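Chitin binding protein (Streptomyces lividans, PDB 5FTZ) is a copper-containing AA10 lytic polysaccharide monooxygenase that probably binds chitin and cleaves its chains oxidatively. Local coordinates at residues Gly17-Cys22 / Pro62-Gly67; Pro43-Ile48 / Asn110-Asp115; Tyr98-Pro103 / Thr119-Val124. All coordinates share one frame; numbering follows the deposited sequence.

Contact 1: Gly17-Cys22 / Pro62-Gly67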
ATOM      1  N   GLY A  17      12.545  26.403  21.503  1.00 16.02           N
ATOM      2  CA  GLY A  17      13.119  27.311  22.490  1.00 19.28           C
ATOM      3  C   GLY A  17      12.139  27.736  23.538  1.00 17.76           C
ATOM      4  O   GLY A  17      12.499  28.464  24.468  1.00 19.07           O
ATOM      5  N   THR A  18      10.879  27.334  23.414  1.00 15.36           N
ATOM      6  CA  THR A  18       9.881  27.800  24.343  1.00 13.95           C
ATOM      7  C   THR A  18      10.010  27.132  25.706  1.00 14.46           C
ATOM      8  O   THR A  18       9.678  27.765  26.723  1.00 17.19           O
ATOM      9  CB  THR A  18       8.457  27.587  23.780  1.00 15.52           C
ATOM     10  OG1 THR A  18       8.380  28.266  22.494  1.00 18.28           O
ATOM     11  CG2 THR A  18       7.403  28.212  24.668  1.00 17.80           C
ATOM     12  N   VAL A  19      10.409  25.875  25.698  1.00 13.60           N
ATOM     13  CA  VAL A  19      10.578  25.064  26.891  1.00 15.14           C
ATOM     14  C   VAL A  19      11.982  24.556  26.861  1.00 14.33           C
ATOM     15  O   VAL A  19      12.395  23.943  25.886  1.00 16.31           O
ATOM     16  CB  VAL A  19       9.580  23.856  26.843  1.00 15.28           C
ATOM     17  CG1 VAL A  19       9.857  22.818  27.874  1.00 16.90           C
ATOM     18  CG2 VAL A  19       8.167  24.395  27.011  1.00 16.98           C
ATOM     19  N   GLY A  20      12.692  24.731  27.954  1.00 13.85           N
ATOM     20  CA  GLY A  20      14.047  24.198  28.066  1.00 13.56           C
ATOM     21  C   GLY A  20      14.097  22.859  28.776  1.00 13.55           C
ATOM     22  O   GLY A  20      13.134  22.433  29.420  1.00 12.99           O
ATOM     23  N   GLY A  21      15.213  22.155  28.692  1.00 12.96           N
ATOM     24  CA  GLY A  21      15.459  20.979  29.512  1.00 13.34           C
ATOM     25  C   GLY A  21      14.878  19.666  29.001  1.00 13.74           C
ATOM     26  O   GLY A  21      14.911  18.688  29.704  1.00 15.39           O
ATOM     27  N   CYS A  22      14.432  19.599  27.737  1.00 14.25           N
ATOM     28  CA  CYS A  22      13.697  18.429  27.277  1.00 16.07           C
ATOM     29  C   CYS A  22      14.540  17.293  26.803  1.00 15.19           C
ATOM     30  O   CYS A  22      13.971  16.199  26.603  1.00 16.78           O
ATOM     31  CB  CYS A  22      12.778  18.750  26.096  1.00 16.19           C
ATOM     32  SG  CYS A  22      11.505  20.014  26.445  1.00 20.02           S
ATOM     33  N   PRO A  62       3.616  15.526  33.271  1.00  9.84           N
ATOM     34  CA  PRO A  62       2.506  16.463  33.347  1.00 10.27           C
ATOM     35  C   PRO A  62       2.962  17.928  33.382  1.00 10.39           C
ATOM     36  O   PRO A  62       2.118  18.813  33.266  1.00 10.00           O
ATOM     37  CB  PRO A  62       1.857  16.086  34.658  1.00 10.98           C
ATOM     38  CG  PRO A  62       2.876  15.400  35.457  1.00 11.21           C
ATOM     39  CD  PRO A  62       3.745  14.691  34.484  1.00 10.40           C
ATOM     40  N   LYS A  63       4.257  18.191  33.592  1.00 10.41           N
ATOM     41  CA  LYS A  63       4.802  19.541  33.628  1.00 10.47           C
ATOM     42  C   LYS A  63       5.977  19.590  32.666  1.00 10.38           C
ATOM     43  O   LYS A  63       6.551  18.552  32.310  1.00 10.03           O
ATOM     44  CB  LYS A  63       5.312  19.865  35.016  1.00 11.49           C
ATOM     45  CG  LYS A  63       4.277  19.762  36.148  1.00 14.03           C
ATOM     46  CD  LYS A  63       3.297  20.842  36.023  1.00 16.93           C
ATOM     47  CE  LYS A  63       2.436  20.957  37.274  1.00 22.42           C
ATOM     48  NZ  LYS A  63       1.639  22.206  37.241  1.00 28.09           N
ATOM     49  N   GLN A  64       6.371  20.802  32.268  1.00 10.81           N
ATOM     50  CA  GLN A  64       7.616  20.948  31.541  1.00 11.53           C
ATOM     51  C   GLN A  64       8.803  20.577  32.470  1.00 10.70           C
ATOM     52  O   GLN A  64       8.655  20.373  33.683  1.00 10.69           O
ATOM     53  CB  GLN A  64       7.670  22.311  30.863  1.00 15.23           C
ATOM     54  CG  GLN A  64       7.840  23.426  31.804  1.00 15.64           C
ATOM     55  CD  GLN A  64       8.074  24.736  31.053  1.00 14.16           C
ATOM     56  OE1 GLN A  64       9.225  25.025  30.699  1.00 15.26           O
ATOM     57  NE2 GLN A  64       7.036  25.551  30.903  1.00 14.27           N
ATOM     58  N   PRO A  65       9.988  20.363  31.888  1.00 10.66           N
ATOM     59  CA  PRO A  65      11.087  19.831  32.681  1.00 11.03           C
ATOM     60  C   PRO A  65      11.419  20.646  33.964  1.00 10.40           C
ATOM     61  O   PRO A  65      11.744  20.043  34.988  1.00 12.26           O
ATOM     62  CB  PRO A  65      12.243  19.852  31.679  1.00 11.98           C
ATOM     63  CG  PRO A  65      11.552  19.579  30.376  1.00 10.96           C
ATOM     64  CD  PRO A  65      10.283  20.343  30.446  1.00 10.77           C
ATOM     65  N   ASN A  66      11.229  21.966  33.946  1.00 10.10           N
ATOM     66  CA  ASN A  66      11.510  22.787  35.129  1.00 11.91           C
ATOM     67  C   ASN A  66      10.398  22.777  36.166  1.00 11.95           C
ATOM     68  O   ASN A  66      10.495  23.532  37.144  1.00 13.63           O
ATOM     69  CB  ASN A  66      11.879  24.213  34.718  1.00 12.28           C
ATOM     70  CG  ASN A  66      10.720  24.996  34.218  1.00 13.25           C
ATOM     71  OD1 ASN A  66       9.600  24.531  34.162  1.00 12.80           O
ATOM     72  ND2 ASN A  66      10.995  26.202  33.818  1.00 15.11           N
ATOM     73  N   GLY A  67       9.356  21.988  35.943  1.00 11.13           N
ATOM     74  CA  GLY A  67       8.264  21.882  36.903  1.00 11.25           C
ATOM     75  C   GLY A  67       7.154  22.889  36.772  1.00 11.18           C
ATOM     76  O   GLY A  67       6.118  22.789  37.480  1.00 13.49           O
TER
HETATM   77  O   HOH W   1       7.408  27.726  28.489  1.00 37.00           O
HETATM   78  O   HOH W   2      11.456  23.424  31.436  1.00 12.61           O
HETATM   79  O   HOH W   3      11.802  26.259  30.180  1.00 25.08           O
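A type I beta turn from Gln-64 to Gly-67 leans on the loop Val-19 to Cys-22, beside the Cys-14 to Cys-22 disulfide. Both pieces belong to the long, mostly irregular region between strands 2-6 and 80-87. Pro-65 carries the apolar part. Its CD meets Val-19 CG1 at 3.6 Å, and the two side chains cross at about a right angle. Its CG sits 3.4 Å from Gly-20 O and also touches Cys-22 SG, at 4.0 Å. Gly-21 has positive phi and no side chain, and Pro-65 CB comes close to its carbonyl oxygen.

Val-19 sets CG1 anti to its backbone N (chi1 168°). That branch reaches both Pro-65 and Gln-64, whose OE1 is 3.6 Å from CG1.

No direct hydrogen bond joins the segments. Three waters do the polar work, all through the amide of Gln-64. One water bridges Gln-64 OE1 and Gly-20 O and accepts from Asn-66 N. A second lies 2.8 Å from Gly-20 N and donates to Gln-64 OE1. A third links Gln-64 NE2 to Thr-18 O. NE2 also donates to Ala-69 O, a direct bond that orients the amide.

Val-19 packs further on Val-13 of helix 10-15 and on Pro-71, so the contact joins the loop after helix 10-15 to the loop that leads into strand 73-74.

Contact 2: Pro43-Ile48 / Asn110-Asp115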
ATOM      1  N   PRO A  43       1.608   2.877  22.094  1.00 13.26           N
ATOM      2  CA  PRO A  43       2.383   3.101  23.295  1.00 13.44           C
ATOM      3  C   PRO A  43       1.588   2.867  24.581  1.00 12.62           C
ATOM      4  O   PRO A  43       0.403   3.199  24.659  1.00 13.81           O
ATOM      5  CB  PRO A  43       2.798   4.585  23.212  1.00 14.23           C
ATOM      6  CG  PRO A  43       2.338   5.064  21.888  1.00 15.11           C
ATOM      7  CD  PRO A  43       1.448   4.076  21.252  1.00 13.33           C
ATOM      8  N   ALA A  44       2.286   2.349  25.560  1.00 12.19           N
ATOM      9  CA  ALA A  44       1.727   2.120  26.919  1.00 14.19           C
ATOM     10  C   ALA A  44       1.252   3.410  27.552  1.00 13.09           C
ATOM     11  O   ALA A  44       1.856   4.458  27.330  1.00 12.71           O
ATOM     12  CB  ALA A  44       2.784   1.504  27.796  1.00 16.16           C
ATOM     13  N   ASP A  45       0.236   3.346  28.409  1.00 13.67           N
ATOM     14  CA  ASP A  45      -0.162   4.469  29.262  1.00 12.43           C
ATOM     15  C   ASP A  45       1.013   5.062  29.987  1.00 13.20           C
ATOM     16  O   ASP A  45       1.916   4.365  30.464  1.00 13.41           O
ATOM     17  CB  ASP A  45      -1.226   3.990  30.273  1.00 14.38           C
ATOM     18  CG  ASP A  45      -2.627   3.887  29.674  1.00 17.42           C
ATOM     19  OD1 ASP A  45      -2.905   4.359  28.547  1.00 14.38           O
ATOM     20  OD2 ASP A  45      -3.485   3.306  30.372  1.00 18.43           O
ATOM     21  N   GLY A  46       1.055   6.383  29.966  1.00 11.96           N
ATOM     22  CA  GLY A  46       2.154   7.109  30.557  1.00 12.12           C
ATOM     23  C   GLY A  46       3.347   7.301  29.663  1.00 12.20           C
ATOM     24  O   GLY A  46       4.301   7.955  30.084  1.00 14.38           O
ATOM     25  N   THR A  47       3.304   6.744  28.462  1.00 12.11           N
ATOM     26  CA  THR A  47       4.365   6.927  27.462  1.00 11.59           C
ATOM     27  C   THR A  47       3.742   7.304  26.121  1.00 12.37           C
ATOM     28  O   THR A  47       4.453   7.292  25.097  1.00 14.57           O
ATOM     29  CB  THR A  47       5.221   5.690  27.251  1.00 13.05           C
ATOM     30  OG1 THR A  47       4.475   4.687  26.530  1.00 15.31           O
ATOM     31  CG2 THR A  47       5.756   5.146  28.551  1.00 16.13           C
ATOM     32  N   ILE A  48       2.504   7.779  26.120  1.00 10.85           N
ATOM     33  CA  ILE A  48       1.839   8.106  24.882  1.00 11.43           C
ATOM     34  C   ILE A  48       2.531   9.265  24.184  1.00 10.65           C
ATOM     35  O   ILE A  48       2.880   9.185  22.986  1.00 10.79           O
ATOM     36  CB  ILE A  48       0.360   8.403  25.082  1.00 11.76           C
ATOM     37  CG1 ILE A  48      -0.369   7.144  25.589  1.00 12.88           C
ATOM     38  CG2 ILE A  48      -0.278   8.850  23.786  1.00 13.09           C
ATOM     39  CD1 ILE A  48      -1.707   7.464  26.214  1.00 13.35           C
ATOM     40  N   ASN A 110       1.342  11.147  34.135  1.00  9.67           N
ATOM     41  CA  ASN A 110       1.623  11.101  32.695  1.00  9.70           C
ATOM     42  C   ASN A 110       0.345  10.710  31.945  1.00 10.40           C
ATOM     43  O   ASN A 110      -0.340   9.781  32.342  1.00 12.13           O
ATOM     44  CB  ASN A 110       2.661  10.072  32.379  1.00 10.63           C
ATOM     45  CG  ASN A 110       4.042  10.396  32.911  1.00 11.66           C
ATOM     46  OD1 ASN A 110       4.248  11.258  33.765  1.00 12.36           O
ATOM     47  ND2 ASN A 110       4.970   9.628  32.433  1.00 12.42           N
ATOM     48  N   LEU A 111       0.059  11.345  30.812  1.00  9.83           N
ATOM     49  CA  LEU A 111      -1.167  11.106  30.052  1.00 11.70           C
ATOM     50  C   LEU A 111      -1.385   9.620  29.800  1.00 11.17           C
ATOM     51  O   LEU A 111      -0.478   8.883  29.360  1.00 10.86           O
ATOM     52  CB  LEU A 111      -1.078  11.821  28.697  1.00 12.38           C
ATOM     53  CG  LEU A 111      -2.394  11.915  27.927  1.00 13.08           C
ATOM     54  CD1 LEU A 111      -3.304  12.938  28.551  1.00 13.86           C
ATOM     55  CD2 LEU A 111      -2.082  12.254  26.464  1.00 13.78           C
ATOM     56  N   ALA A 112      -2.639   9.211  29.961  1.00 10.86           N
ATOM     57  CA  ALA A 112      -3.026   7.830  29.745  1.00 11.07           C
ATOM     58  C   ALA A 112      -4.376   7.737  29.044  1.00 11.26           C
ATOM     59  O   ALA A 112      -5.112   8.757  28.944  1.00 11.15           O
ATOM     60  CB  ALA A 112      -3.151   7.150  31.101  1.00 11.55           C
ATOM     61  N   ARG A 113      -4.703   6.546  28.522  1.00 10.86           N
ATOM     62  CA  ARG A 113      -6.006   6.351  27.874  1.00 11.45           C
ATOM     63  C   ARG A 113      -7.196   6.773  28.724  1.00 10.62           C
ATOM     64  O   ARG A 113      -8.166   7.294  28.210  1.00 11.32           O
ATOM     65  CB  ARG A 113      -6.144   4.917  27.403  1.00 12.62           C
ATOM     66  CG  ARG A 113      -5.228   4.586  26.218  1.00 12.99           C
ATOM     67  CD  ARG A 113      -5.004   3.070  26.159  1.00 13.87           C
ATOM     68  NE  ARG A 113      -4.156   2.701  25.038  1.00 15.33           N
ATOM     69  CZ  ARG A 113      -2.831   2.858  24.963  1.00 14.76           C
ATOM     70  NH1 ARG A 113      -2.131   3.428  25.925  1.00 14.08           N
ATOM     71  NH2 ARG A 113      -2.217   2.487  23.860  1.00 15.29           N
ATOM     72  N   SER A 114      -7.124   6.554  30.028  1.00 10.81           N
ATOM     73  CA  SER A 114      -8.227   6.920  30.934  1.00 12.70           C
ATOM     74  C   SER A 114      -8.486   8.427  30.978  1.00 11.30           C
ATOM     75  O   SER A 114      -9.558   8.885  31.352  1.00 12.85           O
ATOM     76  CB  SER A 114      -7.923   6.429  32.345  1.00 13.39           C
ATOM     77  OG  SER A 114      -6.624   6.821  32.823  1.00 17.81           O
ATOM     78  N   ASP A 115      -7.479   9.224  30.558  1.00 10.68           N
ATOM     79  CA  ASP A 115      -7.647  10.687  30.480  1.00 10.86           C
ATOM     80  C   ASP A 115      -8.315  11.175  29.215  1.00  9.72           C
ATOM     81  O   ASP A 115      -8.760  12.307  29.183  1.00 10.03           O
ATOM     82  CB  ASP A 115      -6.291  11.361  30.567  1.00 10.53           C
ATOM     83  CG  ASP A 115      -5.579  11.040  31.877  1.00 13.47           C
ATOM     84  OD1 ASP A 115      -6.258  11.229  32.918  1.00 13.04           O
ATOM     85  OD2 ASP A 115      -4.382  10.551  31.858  1.00 13.76           O
TER
HETATM   86  O   HOH W   4      -5.577   4.409  31.308  1.00 19.28           O
HETATM   87  O   HOH W   5       1.959   9.788  28.100  1.00 16.35           O
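Arg-113 and Asp-45 meet in a salt bridge, with Arg-113 NH1 2.9 Å from Asp-45 OD1. The same oxygen takes Arg-113 N at 2.8 Å in a nearly straight bond (176°). The two donors reach OD1 from opposite faces of the carboxylate, each well out of its plane. Asp-45 CG stands anti to the carbonyl carbon (chi1 -79°), which brings OD1 to Arg-113. The guanidinium also grips Pro-43 O end-on. NH1 and NH2 both donate to that one oxygen, each at 2.8 Å from Pro-43 O, which lies in the guanidinium plane. NH1 comes in the carbonyl plane, NH2 from above it. NE and NH2 have further carbonyl partners in Pro-39 and Ser-41. Carbonyls and a carboxylate round the guanidinium edge thus fix its rotation.

The extended chain of Arg-113 passes Asp-45 obliquely, with the carboxylate and guanidinium planes 49° apart. A water joins Asp-45 OD2 to Ser-114 N.

Beyond this, one backbone bond joins the loops: Gly-46 N donates to Leu-111 O at 3.0 Å. The Asn-110 side chain adds a second bond, ND2 to Gly-46 O at 3.0 Å, on an in-plane lone pair. A water also accepts weakly from Ile-48 N and donates to Leu-111 O.

Apolar contacts flank the polar ones. Ala-112 CB lies 3.6 Å from Asp-45 CG. Ile-48 extends CD1 to Leu-111 O and, at 3.8 Å, to Ala-112 CA.

Asp-45 and Gly-46 are the middle residues of a type II beta turn from Ala-44 to Thr-47. Arg-113 opens a short 3-10 segment. Ile-48 rests on strand 148-157, and Leu-111 on that strand and on strand 162-171. The contact thus lays two long loops over one sheet of the beta-sandwich core characteristic of lytic polysaccharide monooxygenases.

Contact 3: Tyr98-Pro103 / Thr119-Val124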
ATOM      1  N   TYR A  98      -7.472  12.774  15.773  1.00  7.44           N
ATOM      2  CA  TYR A  98      -7.247  13.756  16.815  1.00  7.55           C
ATOM      3  C   TYR A  98      -8.183  13.480  17.975  1.00  7.48           C
ATOM      4  O   TYR A  98      -9.387  13.304  17.764  1.00  7.67           O
ATOM      5  CB  TYR A  98      -7.483  15.175  16.290  1.00  8.27           C
ATOM      6  CG  TYR A  98      -6.605  15.554  15.164  1.00  8.24           C
ATOM      7  CD1 TYR A  98      -6.971  15.238  13.835  1.00  7.99           C
ATOM      8  CD2 TYR A  98      -5.402  16.223  15.352  1.00  8.14           C
ATOM      9  CE1 TYR A  98      -6.159  15.565  12.759  1.00  9.37           C
ATOM     10  CE2 TYR A  98      -4.572  16.569  14.285  1.00  8.59           C
ATOM     11  CZ  TYR A  98      -4.950  16.260  13.005  1.00  9.72           C
ATOM     12  OH  TYR A  98      -4.146  16.589  11.935  1.00 11.26           O
ATOM     13  N   TYR A  99      -7.640  13.407  19.183  1.00  6.94           N
ATOM     14  CA  TYR A  99      -8.337  13.017  20.411  1.00  7.36           C
ATOM     15  C   TYR A  99      -8.203  14.156  21.394  1.00  7.06           C
ATOM     16  O   TYR A  99      -7.226  14.898  21.345  1.00  8.17           O
ATOM     17  CB  TYR A  99      -7.727  11.777  21.069  1.00  8.55           C
ATOM     18  CG  TYR A  99      -7.626  10.537  20.190  1.00  9.44           C
ATOM     19  CD1 TYR A  99      -6.619  10.380  19.286  1.00  9.82           C
ATOM     20  CD2 TYR A  99      -8.577   9.555  20.256  1.00 10.35           C
ATOM     21  CE1 TYR A  99      -6.534   9.240  18.516  1.00 11.46           C
ATOM     22  CE2 TYR A  99      -8.473   8.383  19.471  1.00 12.33           C
ATOM     23  CZ  TYR A  99      -7.466   8.259  18.626  1.00 12.32           C
ATOM     24  OH  TYR A  99      -7.273   7.161  17.785  1.00 17.53           O
ATOM     25  N   VAL A 100      -9.158  14.328  22.306  1.00  7.20           N
ATOM     26  CA  VAL A 100      -9.067  15.294  23.351  1.00  7.42           C
ATOM     27  C   VAL A 100      -9.247  14.608  24.737  1.00  7.56           C
ATOM     28  O   VAL A 100      -9.932  13.570  24.827  1.00  8.45           O
ATOM     29  CB  VAL A 100     -10.065  16.433  23.166  1.00  8.31           C
ATOM     30  CG1 VAL A 100     -11.479  15.937  23.334  1.00  9.05           C
ATOM     31  CG2 VAL A 100      -9.759  17.624  24.048  1.00  8.69           C
ATOM     32  N   THR A 101      -8.722  15.191  25.766  1.00  7.34           N
ATOM     33  CA  THR A 101      -8.972  14.772  27.126  1.00  8.24           C
ATOM     34  C   THR A 101     -10.421  15.036  27.530  1.00  9.56           C
ATOM     35  O   THR A 101     -11.144  15.818  26.924  1.00 10.55           O
ATOM     36  CB  THR A 101      -7.976  15.450  28.062  1.00  8.25           C
ATOM     37  OG1 THR A 101      -7.888  16.848  27.737  1.00  8.14           O
ATOM     38  CG2 THR A 101      -6.602  14.776  27.957  1.00  8.26           C
ATOM     39  N   LYS A 102     -10.835  14.303  28.578  1.00 10.14           N
ATOM     40  CA  LYS A 102     -12.188  14.419  29.135  1.00 11.72           C
ATOM     41  C   LYS A 102     -12.219  15.390  30.279  1.00 10.79           C
ATOM     42  O   LYS A 102     -11.223  15.617  30.949  1.00 11.20           O
ATOM     43  CB  LYS A 102     -12.617  13.065  29.744  1.00 14.56           C
ATOM     44  CG  LYS A 102     -12.793  12.006  28.701  1.00 20.25           C
ATOM     45  CD  LYS A 102     -13.215  10.666  29.293  1.00 23.90           C
ATOM     46  CE  LYS A 102     -12.124  10.058  30.092  1.00 22.82           C
ATOM     47  NZ  LYS A 102     -12.196   8.562  30.047  1.00 26.96           N
ATOM     48  N   PRO A 103     -13.380  16.007  30.540  1.00 11.58           N
ATOM     49  CA  PRO A 103     -13.478  16.761  31.804  1.00 11.78           C
ATOM     50  C   PRO A 103     -13.058  15.965  33.014  1.00 12.44           C
ATOM     51  O   PRO A 103     -13.407  14.814  33.132  1.00 13.64           O
ATOM     52  CB  PRO A 103     -14.968  17.156  31.863  1.00 12.54           C
ATOM     53  CG  PRO A 103     -15.393  17.140  30.458  1.00 13.79           C
ATOM     54  CD  PRO A 103     -14.675  15.923  29.891  1.00 12.99           C
ATOM     55  N   THR A 119     -12.890   8.175  21.421  1.00 13.09           N
ATOM     56  CA  THR A 119     -13.446   8.410  20.076  1.00 14.66           C
ATOM     57  C   THR A 119     -12.841   9.748  19.591  1.00 12.58           C
ATOM     58  O   THR A 119     -13.172  10.781  20.161  1.00 13.48           O
ATOM     59  CB  THR A 119     -14.977   8.507  20.093  1.00 19.01           C
ATOM     60  OG1 THR A 119     -15.503   7.229  20.492  1.00 22.97           O
ATOM     61  CG2 THR A 119     -15.591   8.867  18.697  1.00 19.82           C
ATOM     62  N   PRO A 120     -12.085   9.707  18.501  1.00 11.59           N
ATOM     63  CA  PRO A 120     -11.486  10.958  18.019  1.00 10.99           C
ATOM     64  C   PRO A 120     -12.525  11.995  17.651  1.00 10.31           C
ATOM     65  O   PRO A 120     -13.620  11.667  17.143  1.00 12.42           O
ATOM     66  CB  PRO A 120     -10.718  10.561  16.791  1.00 12.72           C
ATOM     67  CG  PRO A 120     -11.057   9.186  16.469  1.00 13.96           C
ATOM     68  CD  PRO A 120     -11.684   8.569  17.672  1.00 12.77           C
ATOM     69  N   PHE A 121     -12.253  13.246  17.925  1.00  9.06           N
ATOM     70  CA  PHE A 121     -13.181  14.303  17.545  1.00  9.47           C
ATOM     71  C   PHE A 121     -13.062  14.700  16.072  1.00  9.84           C
ATOM     72  O   PHE A 121     -13.936  15.399  15.555  1.00 10.86           O
ATOM     73  CB  PHE A 121     -13.086  15.493  18.462  1.00  9.16           C
ATOM     74  CG  PHE A 121     -11.789  16.280  18.364  1.00  9.00           C
ATOM     75  CD1 PHE A 121     -11.616  17.284  17.410  1.00  9.37           C
ATOM     76  CD2 PHE A 121     -10.726  16.010  19.229  1.00  9.23           C
ATOM     77  CE1 PHE A 121     -10.453  17.975  17.322  1.00  9.49           C
ATOM     78  CE2 PHE A 121      -9.554  16.755  19.144  1.00  8.54           C
ATOM     79  CZ  PHE A 121      -9.418  17.694  18.177  1.00  9.77           C
ATOM     80  N   PHE A 122     -11.979  14.304  15.422  1.00  9.42           N
ATOM     81  CA  PHE A 122     -11.724  14.638  14.030  1.00  9.15           C
ATOM     82  C   PHE A 122     -10.870  13.534  13.475  1.00  8.81           C
ATOM     83  O   PHE A 122      -9.847  13.175  14.082  1.00  9.70           O
ATOM     84  CB  PHE A 122     -11.008  15.999  13.964  1.00 10.32           C
ATOM     85  CG  PHE A 122     -10.609  16.452  12.594  1.00 11.77           C
ATOM     86  CD1 PHE A 122     -11.404  16.267  11.490  1.00 12.80           C
ATOM     87  CD2 PHE A 122      -9.418  17.185  12.451  1.00 12.48           C
ATOM     88  CE1 PHE A 122     -10.995  16.761  10.244  1.00 14.97           C
ATOM     89  CE2 PHE A 122      -9.016  17.660  11.215  1.00 13.29           C
ATOM     90  CZ  PHE A 122      -9.822  17.454  10.113  1.00 13.50           C
ATOM     91  N   THR A 123     -11.278  12.983  12.332  1.00  9.46           N
ATOM     92  CA  THR A 123     -10.533  11.917  11.647  1.00 10.29           C
ATOM     93  C   THR A 123     -10.403  12.275  10.196  1.00 10.47           C
ATOM     94  O   THR A 123     -11.419  12.696   9.616  1.00 11.22           O
ATOM     95  CB  THR A 123     -11.295  10.557  11.753  1.00 11.64           C
ATOM     96  OG1 THR A 123     -11.485  10.215  13.137  1.00 14.60           O
ATOM     97  CG2 THR A 123     -10.558   9.427  11.070  1.00 12.54           C
ATOM     98  N   VAL A 124      -9.225  12.039   9.608  1.00  9.77           N
ATOM     99  CA  VAL A 124      -9.014  12.241   8.153  1.00 11.04           C
ATOM    100  C   VAL A 124      -8.483  10.955   7.548  1.00 11.98           C
ATOM    101  O   VAL A 124      -7.280  10.670   7.659  1.00 10.63           O
ATOM    102  CB  VAL A 124      -8.089  13.415   7.919  1.00 11.98           C
ATOM    103  CG1 VAL A 124      -7.944  13.712   6.455  1.00 13.47           C
ATOM    104  CG2 VAL A 124      -8.636  14.665   8.606  1.00 13.68           C
TER
HETATM  105  O   HOH W   6     -11.403  12.560  21.519  1.00 10.67           O
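Two backbone hydrogen bonds join Tyr-98 to segment 119-124. Tyr-98 N donates to Phe-122 O at 2.9 Å. Tyr-98 O accepts from Phe-121 N, also at 2.9 Å. Tyr-98 and Phe-122 form an antiparallel hydrogen-bonded pair. Two successive residues, Phe-121 and Phe-122, therefore face one residue, a pattern consistent with a classic beta bulge. Further along, one water accepts from Val-100 N and donates to Thr-119 O, bridging the two segments beyond the paired residues.

The segments include parts of strands 93-100 and 122-125, in the larger sheet of the beta sandwich. Strand 93-100 pairs on its other side with strand 148-157, and Tyr-99 bonds there to Leu-152 through its backbone.

Ring contacts come next. Tyr-98 and Phe-122 lie side by side on the same face of the sheet and point the same way. Their planes are 15° apart, but the rings are slid so far that they barely overlap, with centroids 5.3 Å apart. The closest atoms are Tyr-98 CD1 and Phe-122 CD2, at 3.4 Å. Tyr-98 OH is bonded to His-137 NE2 and Trp-85 NE1, and His-137 also meets the Phe-122 ring edge-to-face.

Two CH-pi contacts complete the apolar part. Phe-121 turns CG between its backbone N and carbonyl carbon (chi1 68°), which lays the ring back over strand 93-100. Tyr-98 CB sits over the face of the Phe-121 ring, 4.1 Å from its centroid. The Phe-121 ring edge meets Val-100 N and Tyr-99 O; Phe-121 CD2 also packs 4.0 Å from Val-100 CB. Pro-120 CB lies over the Tyr-99 ring, 4.3 Å from its centroid, while Phe-38 meets that ring edge-to-face.

In the fold
Contact 3 pairs two strands within a sheet, while contacts 1 and 2 join loops. All three are partly buried. Contact 1 lies farthest out, about 16 Å from the centre of the chain to its own centre, and depends on bridging waters and a proline. Contact 2 uses charge and direct bonds to carbonyls, and contact 3 backbone pairing and aromatic rings. Contacts 1 and 3 lie on opposite sides of the chain's centre. Contact 2 touches both. Pro-62 packs on Asn-110, and Asp-115 O probably accepts a hydrogen bond from Lys-102 N. Segments 43-48 and 62-67 share the loop between strands 33-35 and 73-74.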